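Side-chain contacts in thioredoxin-like protein (Bacteroides caccae ATCC 43185, PDB 4YOD), which is of unknown function but probably serves as a thiol-disulfide oxidoreductase, pairing a helical N-terminal domain with a C-terminal thioredoxin fold: residues Q58-Y63 with T97-K102; E77-T82 with E114-P119. One frame throughout, in Å; residues are numbered along the deposited sequence.

Contact 1. Residues Q58-Y63 with T97-K102; sequences QAWVDY and TDLADK
The indole of Trp60, on helix 53-66, lies against Leu99 and Ala100 of helix 90-105, and these three buried residues make the whole contact between the two segments. Leu99 CB sits over one face of the ring, 3.9 Å from the centroid of the five-membered ring and 17° off its normal, a clear CH-pi contact. The two side chains run antiparallel alongside each other, so Leu99 CD1 ends back at the root of the tryptophan, 3.7 Å from Trp60 CB. At the far end of the indole, Ala100 CB approaches the ring obliquely, 3.7 Å from Trp60 CZ2. Trp60 holds CG anti to its own N (chi1 178°), which directs the indole toward helix 90-105. There it also touches Ile96 of that helix, Ile83 of helix 72-85 and Trp39 in a loop. Replacing Trp60 with alanine would probably open a gap between the helices and strip Leu99 CB of the ring face it rests on.

The outer side is far looser and polar. Lys102, fully extended, reaches back from helix 90-105 to a salt bridge with Glu57 on helix 53-66. No hydrogen bond crosses between the segments: Trp60 NE1 passes 3.6 Å from Leu99 O without making one. Cohesion inside this all-helical domain therefore comes here from shape and dispersion, with the cross-helix charge pair kept to the surface.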
ATOM      1  N   GLN A  58     -18.431  -2.410  10.748  1.00 29.12           N
ATOM      2  CA  GLN A  58     -17.609  -3.150  11.703  1.00 27.96           C
ATOM      3  C   GLN A  58     -17.366  -4.584  11.202  1.00 31.13           C
ATOM      4  O   GLN A  58     -16.259  -5.096  11.370  1.00 28.76           O
ATOM      5  CB  GLN A  58     -18.204  -3.132  13.118  1.00 29.66           C
ATOM      6  CG  GLN A  58     -17.275  -3.703  14.205  1.00 33.31           C
ATOM      7  CD  GLN A  58     -15.861  -3.167  14.155  1.00 40.11           C
ATOM      8  OE1 GLN A  58     -15.620  -1.959  14.038  1.00 36.15           O
ATOM      9  NE2 GLN A  58     -14.892  -4.067  14.253  1.00 34.52           N
ATOM     10  N   ALA A  59     -18.366  -5.191  10.527  1.00 29.60           N
ATOM     11  CA  ALA A  59     -18.240  -6.511   9.894  1.00 29.55           C
ATOM     12  C   ALA A  59     -17.159  -6.465   8.795  1.00 30.27           C
ATOM     13  O   ALA A  59     -16.328  -7.376   8.718  1.00 27.73           O
ATOM     14  CB  ALA A  59     -19.574  -6.946   9.297  1.00 30.74           C
ATOM     15  N   TRP A  60     -17.128  -5.369   8.002  1.00 27.83           N
ATOM     16  CA  TRP A  60     -16.117  -5.173   6.949  1.00 27.82           C
ATOM     17  C   TRP A  60     -14.704  -5.041   7.570  1.00 30.33           C
ATOM     18  O   TRP A  60     -13.774  -5.648   7.062  1.00 29.90           O
ATOM     19  CB  TRP A  60     -16.430  -3.963   6.057  1.00 26.63           C
ATOM     20  CG  TRP A  60     -15.376  -3.731   5.002  1.00 28.27           C
ATOM     21  CD1 TRP A  60     -14.332  -2.851   5.061  1.00 31.32           C
ATOM     22  CD2 TRP A  60     -15.183  -4.503   3.806  1.00 27.69           C
ATOM     23  NE1 TRP A  60     -13.527  -2.990   3.943  1.00 30.12           N
ATOM     24  CE2 TRP A  60     -14.030  -3.997   3.157  1.00 31.31           C
ATOM     25  CE3 TRP A  60     -15.902  -5.552   3.195  1.00 29.01           C
ATOM     26  CZ2 TRP A  60     -13.579  -4.501   1.928  1.00 29.97           C
ATOM     27  CZ3 TRP A  60     -15.460  -6.046   1.980  1.00 29.33           C
ATOM     28  CH2 TRP A  60     -14.310  -5.527   1.359  1.00 29.35           C
ATOM     29  N   VAL A  61     -14.563  -4.251   8.652  1.00 28.55           N
ATOM     30  CA  VAL A  61     -13.298  -4.025   9.373  1.00 28.64           C
ATOM     31  C   VAL A  61     -12.739  -5.383   9.891  1.00 32.41           C
ATOM     32  O   VAL A  61     -11.554  -5.674   9.683  1.00 31.47           O
ATOM     33  CB  VAL A  61     -13.505  -2.983  10.514  1.00 32.21           C
ATOM     34  CG1 VAL A  61     -12.362  -2.981  11.542  1.00 33.36           C
ATOM     35  CG2 VAL A  61     -13.706  -1.600   9.939  1.00 31.60           C
ATOM     36  N   ASP A  62     -13.593  -6.191  10.554  1.00 30.20           N
ATOM     37  CA  ASP A  62     -13.232  -7.516  11.073  1.00 30.15           C
ATOM     38  C   ASP A  62     -12.831  -8.485   9.935  1.00 31.82           C
ATOM     39  O   ASP A  62     -11.910  -9.272  10.115  1.00 31.37           O
ATOM     40  CB  ASP A  62     -14.353  -8.103  11.917  1.00 31.89           C
ATOM     41  CG  ASP A  62     -14.515  -7.388  13.252  1.00 43.37           C
ATOM     42  OD1 ASP A  62     -13.523  -6.786  13.731  1.00 44.58           O
ATOM     43  OD2 ASP A  62     -15.636  -7.415  13.804  1.00 49.72           O
ATOM     44  N   TYR A  63     -13.471  -8.377   8.764  1.00 27.35           N
ATOM     45  CA  TYR A  63     -13.123  -9.169   7.580  1.00 24.90           C
ATOM     46  C   TYR A  63     -11.710  -8.823   7.098  1.00 29.36           C
ATOM     47  O   TYR A  63     -10.908  -9.727   6.872  1.00 27.98           O
ATOM     48  CB  TYR A  63     -14.133  -8.906   6.452  1.00 24.85           C
ATOM     49  CG  TYR A  63     -13.905  -9.706   5.186  1.00 25.45           C
ATOM     50  CD1 TYR A  63     -13.994 -11.101   5.191  1.00 26.99           C
ATOM     51  CD2 TYR A  63     -13.724  -9.068   3.960  1.00 26.11           C
ATOM     52  CE1 TYR A  63     -13.809 -11.839   4.020  1.00 24.35           C
ATOM     53  CE2 TYR A  63     -13.633  -9.794   2.770  1.00 26.16           C
ATOM     54  CZ  TYR A  63     -13.673 -11.180   2.806  1.00 29.60           C
ATOM     55  OH  TYR A  63     -13.558 -11.886   1.628  1.00 28.94           O
ATOM     56  N   THR A  97     -17.683  -1.273  -1.987  1.00 25.53           N
ATOM     57  CA  THR A  97     -16.437  -0.867  -2.657  1.00 24.64           C
ATOM     58  C   THR A  97     -15.901   0.439  -2.054  1.00 28.01           C
ATOM     59  O   THR A  97     -14.676   0.643  -2.035  1.00 28.36           O
ATOM     60  CB  THR A  97     -16.580  -0.771  -4.187  1.00 26.90           C
ATOM     61  OG1 THR A  97     -17.653   0.103  -4.550  1.00 25.56           O
ATOM     62  CG2 THR A  97     -16.743  -2.133  -4.839  1.00 28.23           C
ATOM     63  N   ASP A  98     -16.798   1.301  -1.554  1.00 26.30           N
ATOM     64  CA  ASP A  98     -16.393   2.547  -0.880  1.00 27.95           C
ATOM     65  C   ASP A  98     -15.709   2.212   0.454  1.00 30.43           C
ATOM     66  O   ASP A  98     -14.691   2.833   0.779  1.00 30.29           O
ATOM     67  CB  ASP A  98     -17.575   3.489  -0.672  1.00 32.29           C
ATOM     68  CG  ASP A  98     -17.206   4.761   0.061  1.00 50.28           C
ATOM     69  OD1 ASP A  98     -16.510   5.616  -0.545  1.00 52.32           O
ATOM     70  OD2 ASP A  98     -17.566   4.883   1.258  1.00 60.14           O
ATOM     71  N   LEU A  99     -16.229   1.211   1.208  1.00 27.80           N
ATOM     72  CA  LEU A  99     -15.571   0.745   2.438  1.00 27.30           C
ATOM     73  C   LEU A  99     -14.171   0.181   2.138  1.00 29.61           C
ATOM     74  O   LEU A  99     -13.255   0.400   2.924  1.00 29.50           O
ATOM     75  CB  LEU A  99     -16.390  -0.334   3.160  1.00 27.35           C
ATOM     76  CG  LEU A  99     -17.688   0.099   3.874  1.00 31.49           C
ATOM     77  CD1 LEU A  99     -18.267  -1.058   4.626  1.00 30.45           C
ATOM     78  CD2 LEU A  99     -17.461   1.261   4.852  1.00 35.10           C
ATOM     79  N   ALA A 100     -14.018  -0.565   1.010  1.00 26.37           N
ATOM     80  CA  ALA A 100     -12.724  -1.125   0.569  1.00 26.12           C
ATOM     81  C   ALA A 100     -11.717  -0.003   0.321  1.00 29.34           C
ATOM     82  O   ALA A 100     -10.583  -0.123   0.747  1.00 30.06           O
ATOM     83  CB  ALA A 100     -12.904  -1.962  -0.685  1.00 26.59           C
ATOM     84  N   ASP A 101     -12.148   1.116  -0.280  1.00 26.64           N
ATOM     85  CA  ASP A 101     -11.295   2.296  -0.504  1.00 26.67           C
ATOM     86  C   ASP A 101     -10.892   2.881   0.875  1.00 32.12           C
ATOM     87  O   ASP A 101      -9.699   2.945   1.201  1.00 32.96           O
ATOM     88  CB  ASP A 101     -12.054   3.330  -1.378  1.00 28.25           C
ATOM     89  CG  ASP A 101     -11.379   4.664  -1.664  1.00 41.18           C
ATOM     90  OD1 ASP A 101     -10.210   4.841  -1.270  1.00 42.61           O
ATOM     91  OD2 ASP A 101     -11.993   5.502  -2.351  1.00 49.41           O
ATOM     92  N   LYS A 102     -11.896   3.223   1.713  1.00 28.81           N
ATOM     93  CA  LYS A 102     -11.696   3.803   3.046  1.00 28.54           C
ATOM     94  C   LYS A 102     -10.674   3.034   3.907  1.00 31.07           C
ATOM     95  O   LYS A 102      -9.857   3.666   4.572  1.00 31.20           O
ATOM     96  CB  LYS A 102     -13.043   3.877   3.802  1.00 31.77           C
ATOM     97  CG  LYS A 102     -12.980   4.569   5.155  1.00 39.46           C
ATOM     98  CD  LYS A 102     -14.367   4.709   5.755  1.00 44.28           C
ATOM     99  CE  LYS A 102     -14.331   5.306   7.146  1.00 52.56           C
ATOM    100  NZ  LYS A 102     -15.706   5.478   7.695  1.00 53.80           N
TER

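Contact 2. Residues E77-T82 with E114-P119; sequences EAIRKT and EEFYIP
Within residues 77-82 and 114-119 the CA atoms of Arg80 and Pro119 are the nearest pair, 5.3 Å apart, and the axes of the two segments approach to 8.8 Å and cross at -38°. This is helix-on-helix packing in the all-helical N-terminal domain, whose sequence family belongs to the TPR clan. Helix 114-125 is kinked at Pro119, which has no N-H to give to the turn before. Glu115 O, the acceptor a regular helix would use there, instead takes a hydrogen bond from Gln76 NE2 on helix 72-85, so the break in one helix is used to tie it to the other.

Ile79 reaches toward Phe116 and Pro119. It forks, with CG1 beside its own N and anti to the carbonyl carbon (chi1 -68°), and both branches lie against the Phe116 carbonyl oxygen: Ile79 CD1 is 3.7 Å and Ile79 CG2 3.8 Å from Phe116 O. CD1 goes on to end 3.7 Å from Phe116 CB, close to the root of the aromatic ring, and the two side chains cross at about a right angle. CG2 also rests against the proline ring, 4.0 Å from Pro119 CG. Phe116 itself is hemmed in by Leu72 and Ala75 of helix 72-85 and by Leu104 of helix 90-105, which makes this a buried, apolar seam.

At the more open margin lies Arg80, whose chain bends at chi2 (65°). Only its aliphatic part takes part in the contact; the guanidinium stands out from its helix, the side chain touching Glu122 and Ala123, and NE forms a salt bridge with Asp84 OD1 one turn on, while Arg80 CD passes 3.9 Å from Pro119 O.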
ATOM      1  N   GLU A  77      -8.530 -14.231  -3.640  1.00 27.61           N
ATOM      2  CA  GLU A  77      -9.646 -14.987  -4.215  0.50 28.03           C
ATOM      3  C   GLU A  77     -10.953 -14.707  -3.443  1.00 30.60           C
ATOM      4  O   GLU A  77     -12.005 -14.496  -4.060  1.00 29.51           O
ATOM      5  CB  GLU A  77      -9.335 -16.496  -4.213  0.50 30.97           C
ATOM      6  CG  GLU A  77     -10.427 -17.361  -4.821  0.50 43.10           C
ATOM      7  CD  GLU A  77     -10.099 -18.839  -4.885  0.50 71.01           C
ATOM      8  OE1 GLU A  77      -9.418 -19.258  -5.852  0.50 70.06           O
ATOM      9  OE2 GLU A  77     -10.527 -19.581  -3.972  0.50 68.91           O
ATOM     10  N   ALA A  78     -10.888 -14.693  -2.094  1.00 26.65           N
ATOM     11  CA  ALA A  78     -12.061 -14.443  -1.255  1.00 26.01           C
ATOM     12  C   ALA A  78     -12.587 -13.013  -1.416  1.00 28.45           C
ATOM     13  O   ALA A  78     -13.803 -12.834  -1.538  1.00 26.88           O
ATOM     14  CB  ALA A  78     -11.731 -14.713   0.198  1.00 27.09           C
ATOM     15  N   ILE A  79     -11.676 -12.000  -1.421  1.00 25.95           N
ATOM     16  CA  ILE A  79     -12.040 -10.587  -1.612  1.00 25.95           C
ATOM     17  C   ILE A  79     -12.788 -10.426  -2.959  1.00 25.21           C
ATOM     18  O   ILE A  79     -13.854  -9.822  -2.998  1.00 24.60           O
ATOM     19  CB  ILE A  79     -10.780  -9.674  -1.573  1.00 30.53           C
ATOM     20  CG1 ILE A  79     -10.152  -9.635  -0.184  1.00 31.60           C
ATOM     21  CG2 ILE A  79     -11.143  -8.246  -2.023  1.00 34.80           C
ATOM     22  CD1 ILE A  79      -8.638  -9.286  -0.249  1.00 37.33           C
ATOM     23  N   ARG A  80     -12.227 -10.985  -4.043  1.00 23.52           N
ATOM     24  CA  ARG A  80     -12.844 -10.942  -5.379  1.00 23.51           C
ATOM     25  C   ARG A  80     -14.273 -11.546  -5.351  1.00 28.94           C
ATOM     26  O   ARG A  80     -15.213 -10.892  -5.823  1.00 27.87           O
ATOM     27  CB  ARG A  80     -11.961 -11.661  -6.424  1.00 26.31           C
ATOM     28  CG  ARG A  80     -12.580 -11.724  -7.828  1.00 35.67           C
ATOM     29  CD  ARG A  80     -12.732 -10.347  -8.436  1.00 47.59           C
ATOM     30  NE  ARG A  80     -13.508 -10.349  -9.680  1.00 49.56           N
ATOM     31  CZ  ARG A  80     -12.975 -10.242 -10.889  1.00 51.14           C
ATOM     32  NH1 ARG A  80     -11.660 -10.151 -11.037  1.00 28.20           N
ATOM     33  NH2 ARG A  80     -13.752 -10.222 -11.961  1.00 43.07           N
ATOM     34  N   LYS A  81     -14.432 -12.770  -4.787  1.00 25.95           N
ATOM     35  CA  LYS A  81     -15.758 -13.411  -4.686  1.00 27.20           C
ATOM     36  C   LYS A  81     -16.762 -12.553  -3.905  1.00 30.02           C
ATOM     37  O   LYS A  81     -17.916 -12.475  -4.314  1.00 28.66           O
ATOM     38  CB  LYS A  81     -15.676 -14.793  -4.021  1.00 30.90           C
ATOM     39  CG  LYS A  81     -15.161 -15.887  -4.932  1.00 45.04           C
ATOM     40  CD  LYS A  81     -15.084 -17.211  -4.180  1.00 52.60           C
ATOM     41  CE  LYS A  81     -14.228 -18.232  -4.893  1.00 58.45           C
ATOM     42  NZ  LYS A  81     -14.858 -18.710  -6.153  1.00 70.79           N
ATOM     43  N   THR A  82     -16.321 -11.896  -2.811  1.00 27.27           N
ATOM     44  CA  THR A  82     -17.190 -11.048  -1.966  1.00 27.26           C
ATOM     45  C   THR A  82     -17.693  -9.850  -2.784  1.00 30.44           C
ATOM     46  O   THR A  82     -18.900  -9.626  -2.804  1.00 30.33           O
ATOM     47  CB  THR A  82     -16.460 -10.639  -0.685  1.00 29.94           C
ATOM     48  OG1 THR A  82     -16.176 -11.831   0.041  1.00 25.42           O
ATOM     49  CG2 THR A  82     -17.260  -9.681   0.178  1.00 29.22           C
ATOM     50  N   GLU A 114      -2.424  -2.628  -0.390  1.00 26.75           N
ATOM     51  CA  GLU A 114      -2.641  -2.582  -1.826  1.00 26.77           C
ATOM     52  C   GLU A 114      -2.862  -3.968  -2.412  1.00 29.50           C
ATOM     53  O   GLU A 114      -3.623  -4.088  -3.369  1.00 29.53           O
ATOM     54  CB  GLU A 114      -1.478  -1.892  -2.495  1.00 29.41           C
ATOM     55  CG  GLU A 114      -1.675  -1.655  -3.967  1.00 37.34           C
ATOM     56  CD  GLU A 114      -0.466  -0.992  -4.585  1.00 54.24           C
ATOM     57  OE1 GLU A 114      -0.356   0.246  -4.438  1.00 38.96           O
ATOM     58  OE2 GLU A 114       0.374  -1.704  -5.194  1.00 39.28           O
ATOM     59  N   GLU A 115      -2.245  -5.005  -1.838  1.00 24.97           N
ATOM     60  CA  GLU A 115      -2.467  -6.374  -2.316  1.00 25.38           C
ATOM     61  C   GLU A 115      -3.917  -6.850  -2.005  1.00 29.04           C
ATOM     62  O   GLU A 115      -4.422  -7.728  -2.696  1.00 28.90           O
ATOM     63  CB  GLU A 115      -1.429  -7.346  -1.754  1.00 27.42           C
ATOM     64  CG  GLU A 115      -0.052  -7.238  -2.426  1.00 32.25           C
ATOM     65  CD  GLU A 115       0.005  -7.387  -3.938  1.00 46.88           C
ATOM     66  OE1 GLU A 115      -0.575  -8.362  -4.471  1.00 38.41           O
ATOM     67  OE2 GLU A 115       0.666  -6.545  -4.588  1.00 40.68           O
ATOM     68  N   PHE A 116      -4.601  -6.243  -1.017  1.00 24.62           N
ATOM     69  CA  PHE A 116      -6.002  -6.599  -0.784  1.00 23.98           C
ATOM     70  C   PHE A 116      -6.914  -5.703  -1.628  1.00 27.69           C
ATOM     71  O   PHE A 116      -8.005  -6.114  -2.000  1.00 26.63           O
ATOM     72  CB  PHE A 116      -6.368  -6.488   0.709  1.00 25.88           C
ATOM     73  CG  PHE A 116      -5.729  -7.426   1.715  1.00 28.23           C
ATOM     74  CD1 PHE A 116      -5.029  -8.558   1.299  1.00 31.19           C
ATOM     75  CD2 PHE A 116      -5.885  -7.214   3.082  1.00 31.49           C
ATOM     76  CE1 PHE A 116      -4.454  -9.426   2.236  1.00 33.66           C
ATOM     77  CE2 PHE A 116      -5.309  -8.088   4.016  1.00 35.58           C
ATOM     78  CZ  PHE A 116      -4.590  -9.176   3.582  1.00 33.58           C
ATOM     79  N   TYR A 117      -6.480  -4.466  -1.932  1.00 25.20           N
ATOM     80  CA  TYR A 117      -7.295  -3.551  -2.717  1.00 24.16           C
ATOM     81  C   TYR A 117      -7.293  -3.891  -4.227  1.00 26.21           C
ATOM     82  O   TYR A 117      -8.321  -3.695  -4.881  1.00 24.63           O
ATOM     83  CB  TYR A 117      -6.852  -2.100  -2.478  1.00 25.16           C
ATOM     84  CG  TYR A 117      -7.833  -1.091  -3.022  1.00 26.00           C
ATOM     85  CD1 TYR A 117      -9.170  -1.092  -2.613  1.00 26.00           C
ATOM     86  CD2 TYR A 117      -7.433  -0.129  -3.936  1.00 26.71           C
ATOM     87  CE1 TYR A 117     -10.083  -0.181  -3.135  1.00 25.39           C
ATOM     88  CE2 TYR A 117      -8.321   0.837  -4.402  1.00 27.21           C
ATOM     89  CZ  TYR A 117      -9.645   0.809  -4.000  1.00 29.45           C
ATOM     90  OH  TYR A 117     -10.511   1.718  -4.561  1.00 32.16           O
ATOM     91  N   ILE A 118      -6.163  -4.401  -4.782  1.00 23.48           N
ATOM     92  CA  ILE A 118      -6.061  -4.780  -6.212  1.00 22.21           C
ATOM     93  C   ILE A 118      -7.220  -5.751  -6.636  1.00 27.67           C
ATOM     94  O   ILE A 118      -7.903  -5.377  -7.597  1.00 25.61           O
ATOM     95  CB  ILE A 118      -4.655  -5.311  -6.561  1.00 25.24           C
ATOM     96  CG1 ILE A 118      -3.664  -4.104  -6.672  1.00 26.37           C
ATOM     97  CG2 ILE A 118      -4.646  -6.155  -7.855  1.00 25.62           C
ATOM     98  CD1 ILE A 118      -2.159  -4.486  -6.535  1.00 31.77           C
ATOM     99  N   PRO A 119      -7.551  -6.897  -5.940  1.00 25.70           N
ATOM    100  CA  PRO A 119      -8.728  -7.697  -6.370  1.00 25.77           C
ATOM    101  C   PRO A 119     -10.058  -6.911  -6.313  1.00 28.44           C
ATOM    102  O   PRO A 119     -10.932  -7.184  -7.132  1.00 27.66           O
ATOM    103  CB  PRO A 119      -8.746  -8.894  -5.405  1.00 28.10           C
ATOM    104  CG  PRO A 119      -7.871  -8.516  -4.268  1.00 31.39           C
ATOM    105  CD  PRO A 119      -6.850  -7.548  -4.813  1.00 26.66           C
TER

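Both contacts are core contacts of the same helical domain, yet they share no helix: contact 1 joins 53-66 to 90-105, contact 2 joins 72-85 to 114-125, and the pairs alternate along the chain. Their centres lie 12 Å apart, and they meet directly. Tyr63 OH of the first lies 3.1 Å from Thr82 OG1 of the second, a probable hydrogen bond, and the Tyr117 ring packs against Asp101. Contact 1 is built round one indole, contact 2 on a branched aliphatic chain set against a proline and the base of a phenylalanine. Charge stays at the margins of both: the salt bridge at Lys102 spans two helices, whereas the one at Arg80 joins residues of one helix.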